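Local coordinates for putative capsid protein of prophage (Escherichia coli CFT073, PDB 3BQW) that is of unknown function but probably builds the shell of a phage head as a major capsid protein, at residues P37-F42 against V293-I298; S43-M48 against T81-Y86. All coordinates share one frame; numbering follows the deposited sequence.

Interaction 1 (P37-F42 against V293-I298)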
loop_
_atom_site.group_PDB
_atom_site.type_symbol
_atom_site.label_atom_id
_atom_site.label_comp_id
_atom_site.label_asym_id
_atom_site.label_seq_id
_atom_site.Cartn_x
_atom_site.Cartn_y
_atom_site.Cartn_z
ATOM N N PRO A 37 6.100 -2.627 -6.877
ATOM C CA PRO A 37 5.933 -1.498 -7.798
ATOM C C PRO A 37 5.352 -1.842 -9.168
ATOM O O PRO A 37 4.816 -0.958 -9.854
ATOM C CB PRO A 37 7.370 -0.980 -7.969
ATOM C CG PRO A 37 8.195 -2.192 -7.842
ATOM C CD PRO A 37 7.509 -3.043 -6.795
ATOM N N ASN A 38 5.493 -3.100 -9.584
ATOM C CA ASN A 38 4.956 -3.547 -10.861
ATOM C C ASN A 38 3.452 -3.799 -10.794
ATOM O O ASN A 38 2.831 -3.791 -9.704
ATOM C CB ASN A 38 5.688 -4.803 -11.321
ATOM C CG ASN A 38 7.190 -4.571 -11.460
ATOM O OD1 ASN A 38 8.009 -5.290 -10.899
ATOM N ND2 ASN A 38 7.536 -3.525 -12.141
ATOM N N VAL A 39 2.875 -3.991 -11.974
ATOM C CA VAL A 39 1.451 -4.157 -12.124
ATOM C C VAL A 39 1.180 -5.264 -13.121
ATOM O O VAL A 39 1.940 -5.465 -14.098
ATOM C CB VAL A 39 0.747 -2.837 -12.567
ATOM C CG1 VAL A 39 -0.701 -3.109 -13.083
ATOM C CG2 VAL A 39 0.759 -1.807 -11.415
ATOM N N ALA A 40 0.131 -6.024 -12.830
ATOM C CA ALA A 40 -0.420 -6.953 -13.776
ATOM C C ALA A 40 -1.931 -6.859 -13.652
ATOM O O ALA A 40 -2.476 -6.952 -12.547
ATOM C CB ALA A 40 0.088 -8.396 -13.526
ATOM N N THR A 41 -2.604 -6.657 -14.786
ATOM C CA THR A 41 -4.058 -6.626 -14.821
ATOM C C THR A 41 -4.541 -7.908 -15.484
ATOM O O THR A 41 -4.028 -8.300 -16.540
ATOM C CB THR A 41 -4.595 -5.386 -15.564
ATOM O OG1 THR A 41 -4.027 -5.304 -16.868
ATOM C CG2 THR A 41 -4.271 -4.101 -14.796
ATOM N N PHE A 42 -5.514 -8.569 -14.861
ATOM C CA PHE A 42 -6.031 -9.821 -15.367
ATOM C C PHE A 42 -7.381 -9.623 -16.051
ATOM O O PHE A 42 -8.136 -8.715 -15.698
ATOM C CB PHE A 42 -6.105 -10.867 -14.229
ATOM C CG PHE A 42 -4.754 -11.301 -13.740
ATOM C CD1 PHE A 42 -4.214 -12.506 -14.144
ATOM C CD2 PHE A 42 -3.990 -10.468 -12.940
ATOM C CE1 PHE A 42 -2.944 -12.891 -13.724
ATOM C CE2 PHE A 42 -2.717 -10.832 -12.529
ATOM C CZ PHE A 42 -2.196 -12.047 -12.920
ATOM N N VAL A 293 1.493 -5.436 -7.806
ATOM C CA VAL A 293 0.092 -5.416 -7.409
ATOM C C VAL A 293 -0.633 -6.010 -8.591
ATOM O O VAL A 293 -0.536 -5.523 -9.718
ATOM C CB VAL A 293 -0.446 -4.001 -6.992
ATOM C CG1 VAL A 293 -1.926 -4.083 -6.571
ATOM C CG2 VAL A 293 0.375 -3.435 -5.830
ATOM N N ALA A 294 -1.314 -7.118 -8.326
ATOM C CA ALA A 294 -2.090 -7.822 -9.324
ATOM C C ALA A 294 -3.516 -7.331 -9.218
ATOM O O ALA A 294 -4.053 -7.172 -8.116
ATOM C CB ALA A 294 -2.017 -9.340 -9.098
ATOM N N TYR A 295 -4.136 -7.090 -10.363
ATOM C CA TYR A 295 -5.528 -6.619 -10.404
ATOM C C TYR A 295 -6.418 -7.666 -11.084
ATOM O O TYR A 295 -6.159 -8.068 -12.219
ATOM C CB TYR A 295 -5.610 -5.285 -11.143
ATOM C CG TYR A 295 -4.938 -4.167 -10.393
ATOM C CD1 TYR A 295 -5.679 -3.270 -9.623
ATOM C CD2 TYR A 295 -3.544 -4.010 -10.437
ATOM C CE1 TYR A 295 -5.035 -2.231 -8.903
ATOM C CE2 TYR A 295 -2.917 -2.982 -9.758
ATOM C CZ TYR A 295 -3.668 -2.096 -8.986
ATOM O OH TYR A 295 -3.024 -1.090 -8.290
ATOM N N GLY A 296 -7.461 -8.102 -10.386
ATOM C CA GLY A 296 -8.433 -8.973 -10.984
ATOM C C GLY A 296 -9.275 -8.149 -11.920
ATOM O O GLY A 296 -9.272 -6.923 -11.841
ATOM N N ALA A 297 -9.992 -8.821 -12.809
ATOM C CA ALA A 297 -10.911 -8.145 -13.743
ATOM C C ALA A 297 -11.991 -7.323 -13.037
ATOM O O ALA A 297 -12.518 -7.705 -11.992
ATOM C CB ALA A 297 -11.585 -9.155 -14.710
ATOM N N ILE A 298 -12.323 -6.203 -13.664
ATOM C CA ILE A 298 -13.463 -5.398 -13.269
ATOM C C ILE A 298 -14.729 -6.182 -13.609
ATOM O O ILE A 298 -14.832 -6.751 -14.706
ATOM C CB ILE A 298 -13.466 -4.058 -13.989
ATOM C CG1 ILE A 298 -12.125 -3.330 -13.789
ATOM C CG2 ILE A 298 -14.645 -3.210 -13.509
ATOM C CD1 ILE A 298 -11.918 -2.831 -12.375
#
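Tyr295 lays its ring beside Val39, on the face of the sheet that also carries Thr41 and Val293. The two side chains cross obliquely: CG1 of Val39 meets CD2 of Tyr295 at 4.0 Å, with CG2 a little farther off toward CE2. What brings this about is the first torsion of Tyr295, with CG anti to the carbonyl carbon and beside the backbone N (chi1 -68°), which swings the ring back toward Val39. Ala40 O then sits at the edge of the ring, in its plane. Thr41 comes in nearer the root of the tyrosine, its CG2 methyl 4.1 Å from Tyr295 CB.

Just past the strand, the Phe42 ring reaches back to Ala294, which with Ala40 lies on the other face. Its CE2 meets the Ala294 methyl, CB, at 3.8 Å, while Tyr295 O lies in the ring plane at the edge, 3.3 Å from Phe42 CD2.

Underneath, strands 38-41 and 293-295 run parallel, their directions 15° apart, and four backbone bonds step from one to the other. Val293 N donates to Asn38 O (2.8 Å) and Ala40 N to Val293 O, the longest at 3.2 Å. Tyr295 N reaches Ala40 O at 2.7 Å, and Phe42 N closes the ladder on Tyr295 O at 2.8 Å. On the far side of 293-295, Ala294 and Gly296 bond to Gln336 and Ala334 of strand 327-338, so strand 38-41 is joined to a mixed sheet whose next member is antiparallel.

In that last bond Phe42 N lies almost straight out from the Tyr295 carbonyl, though its N-H is somewhat bent (155°). One N-H thus satisfies Tyr295 O, the Phe42 ring edge packs against the same oxygen, and backbone pairing and ring placement meet at one atom.

Interaction 2 (S43-M48 against T81-Y86); sequences STQNIM and TIKPGY
The side-chain amide of Gln45 has the end of Lys83 off one of its faces, with Lys83 CE 3.3 Å from Gln45 NE2, and a water beside that same nitrogen. The amide of Asn46 lies across the lysine chain at about a right angle, but the fit of these two side chains is doubtful, since they stand too close in the model.

These groups flank a short antiparallel two-stranded ladder. Ile47 and Ile82 form its hydrogen-bonded pair, Ile47 N to Ile82 O and Ile82 N to Ile47 O, both 2.9 Å, and their CB atoms approach on one face. Met48 and Thr81 are the next, non-hydrogen-bonded pair on the opposite face. The two run alongside each other in the same direction; the bend at chi2 of Met48 (-53°) brings SD to 3.6 Å from Thr81 CG2. The ring of Pro84 puts CD 3.6 Å from Gln45 O. The Ile82 side chain leads away from Ile47 to Ala61, Cys63, Tyr159 and Ile161, so the ladder packs on the four-stranded antiparallel sheet.

The straight Gln45 chain and the twice-kinked Lys83 bring their nitrogens to a shared water, which accepts from Gln45 NE2 at 3.2 Å and from Lys83 NZ at 2.8 Å. Just before the strand, Thr44 OG1 donates to Asn46 O over 2.7 Å, nearly in line with that C=O.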
loop_
_atom_site.group_PDB
_atom_site.type_symbol
_atom_site.label_atom_id
_atom_site.label_comp_id
_atom_site.label_asym_id
_atom_site.label_seq_id
_atom_site.Cartn_x
_atom_site.Cartn_y
_atom_site.Cartn_z
ATOM N N SER A 43 -7.662 -10.471 -17.046
ATOM C CA SER A 43 -8.954 -10.489 -17.739
ATOM C C SER A 43 -9.885 -11.514 -17.114
ATOM O O SER A 43 -11.030 -11.687 -17.538
ATOM C CB SER A 43 -8.741 -10.826 -19.214
ATOM O OG SER A 43 -7.902 -11.982 -19.299
ATOM N N THR A 44 -9.372 -12.225 -16.127
ATOM C CA THR A 44 -10.198 -13.073 -15.267
ATOM C C THR A 44 -10.449 -12.366 -13.919
ATOM O O THR A 44 -9.674 -11.502 -13.473
ATOM C CB THR A 44 -9.536 -14.424 -15.059
ATOM O OG1 THR A 44 -8.186 -14.226 -14.622
ATOM C CG2 THR A 44 -9.518 -15.224 -16.376
ATOM N N GLN A 45 -11.562 -12.727 -13.304
ATOM C CA GLN A 45 -11.952 -12.210 -12.013
ATOM C C GLN A 45 -10.882 -12.496 -11.002
ATOM O O GLN A 45 -10.522 -11.619 -10.220
ATOM C CB GLN A 45 -13.242 -12.864 -11.556
ATOM C CG GLN A 45 -13.730 -12.376 -10.224
ATOM C CD GLN A 45 -15.000 -13.093 -9.787
ATOM O OE1 GLN A 45 -15.353 -14.136 -10.336
ATOM N NE2 GLN A 45 -15.683 -12.538 -8.792
ATOM N N ASN A 46 -10.400 -13.738 -11.010
ATOM C CA ASN A 46 -9.344 -14.155 -10.129
ATOM C C ASN A 46 -7.984 -13.946 -10.737
ATOM O O ASN A 46 -7.807 -14.023 -11.944
ATOM C CB ASN A 46 -9.507 -15.627 -9.749
ATOM C CG ASN A 46 -10.795 -15.885 -9.030
ATOM O OD1 ASN A 46 -11.447 -16.903 -9.227
ATOM N ND2 ASN A 46 -11.187 -14.943 -8.212
ATOM N N ILE A 47 -7.027 -13.697 -9.855
ATOM C CA ILE A 47 -5.627 -13.578 -10.208
ATOM C C ILE A 47 -5.091 -14.983 -10.441
ATOM O O ILE A 47 -5.165 -15.840 -9.556
ATOM C CB ILE A 47 -4.793 -12.891 -9.083
ATOM C CG1 ILE A 47 -5.342 -11.504 -8.722
ATOM C CG2 ILE A 47 -3.310 -12.812 -9.474
ATOM C CD1 ILE A 47 -5.566 -10.655 -9.905
ATOM N N MET A 48 -4.538 -15.194 -11.633
ATOM C CA MET A 48 -3.961 -16.450 -12.024
ATOM C C MET A 48 -2.429 -16.361 -12.069
ATOM O O MET A 48 -1.856 -16.010 -13.096
ATOM C CB MET A 48 -4.533 -16.850 -13.380
ATOM C CG MET A 48 -6.070 -16.931 -13.406
ATOM S SD MET A 48 -6.818 -17.966 -12.119
ATOM C CE MET A 48 -8.248 -18.540 -13.019
ATOM N N THR A 81 -4.367 -19.702 -7.935
ATOM C CA THR A 81 -5.564 -18.901 -8.131
ATOM C C THR A 81 -5.886 -18.154 -6.843
ATOM O O THR A 81 -6.161 -18.777 -5.815
ATOM C CB THR A 81 -6.749 -19.792 -8.533
ATOM O OG1 THR A 81 -6.364 -20.567 -9.666
ATOM C CG2 THR A 81 -7.990 -18.972 -8.886
ATOM N N ILE A 82 -5.843 -16.821 -6.919
ATOM C CA ILE A 82 -6.095 -15.937 -5.788
ATOM C C ILE A 82 -7.331 -15.087 -6.088
ATOM O O ILE A 82 -7.411 -14.458 -7.133
ATOM C CB ILE A 82 -4.894 -14.983 -5.537
ATOM C CG1 ILE A 82 -3.584 -15.765 -5.344
ATOM C CG2 ILE A 82 -5.185 -14.026 -4.360
ATOM C CD1 ILE A 82 -3.475 -16.527 -4.076
ATOM N N LYS A 83 -8.284 -15.059 -5.167
ATOM C CA LYS A 83 -9.469 -14.221 -5.304
ATOM C C LYS A 83 -9.190 -12.870 -4.631
ATOM O O LYS A 83 -8.976 -12.803 -3.445
ATOM C CB LYS A 83 -10.692 -14.933 -4.704
ATOM C CG LYS A 83 -12.042 -14.158 -4.805
ATOM C CD LYS A 83 -12.644 -13.988 -6.236
ATOM C CE LYS A 83 -13.476 -12.695 -6.385
ATOM N NZ LYS A 83 -12.851 -11.383 -5.822
ATOM N N PRO A 84 -9.099 -11.784 -5.414
ATOM C CA PRO A 84 -8.842 -10.484 -4.784
ATOM C C PRO A 84 -10.051 -9.887 -4.043
ATOM O O PRO A 84 -11.178 -10.237 -4.322
ATOM C CB PRO A 84 -8.443 -9.616 -5.962
ATOM C CG PRO A 84 -9.235 -10.191 -7.105
ATOM C CD PRO A 84 -9.181 -11.678 -6.883
ATOM N N GLY A 85 -9.787 -9.011 -3.081
ATOM C CA GLY A 85 -10.831 -8.238 -2.435
ATOM C C GLY A 85 -11.333 -7.187 -3.415
ATOM O O GLY A 85 -10.586 -6.308 -3.818
ATOM N N TYR A 86 -12.593 -7.295 -3.810
ATOM C CA TYR A 86 -13.184 -6.364 -4.746
ATOM C C TYR A 86 -13.629 -5.112 -4.021
ATOM O O TYR A 86 -14.321 -5.182 -2.999
ATOM C CB TYR A 86 -14.366 -6.995 -5.468
ATOM C CG TYR A 86 -14.729 -6.298 -6.741
ATOM C CD1 TYR A 86 -14.122 -6.659 -7.934
ATOM C CD2 TYR A 86 -15.712 -5.294 -6.765
ATOM C CE1 TYR A 86 -14.457 -6.046 -9.105
ATOM C CE2 TYR A 86 -16.055 -4.664 -7.945
ATOM C CZ TYR A 86 -15.428 -5.048 -9.119
ATOM O OH TYR A 86 -15.739 -4.469 -10.332
HETATM O O HOH W 1 -13.989 -9.991 -7.936
#

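In the fold
Strands 38-41 and 47-48 follow one another in the chain, so interaction 2 continues where interaction 1 stops; their centres are about 9 Å apart. Ala297 N and Thr44 O, 2.8 Å apart, make a probable hydrogen bond that carries the pairing past the parallel ladder. Ile47 ties the two together through its side chain: CD1 packs at 3.2 Å from Gly296 N and against Tyr295 C, while Phe42 CE1 comes to 3.4 Å from Met48 O. Tyr86 completes the join, touching Ile298 and bonding through OH to Met299 N. The mixed sheet holding 293-295 is thus linked to the four-stranded sheet behind Ile82.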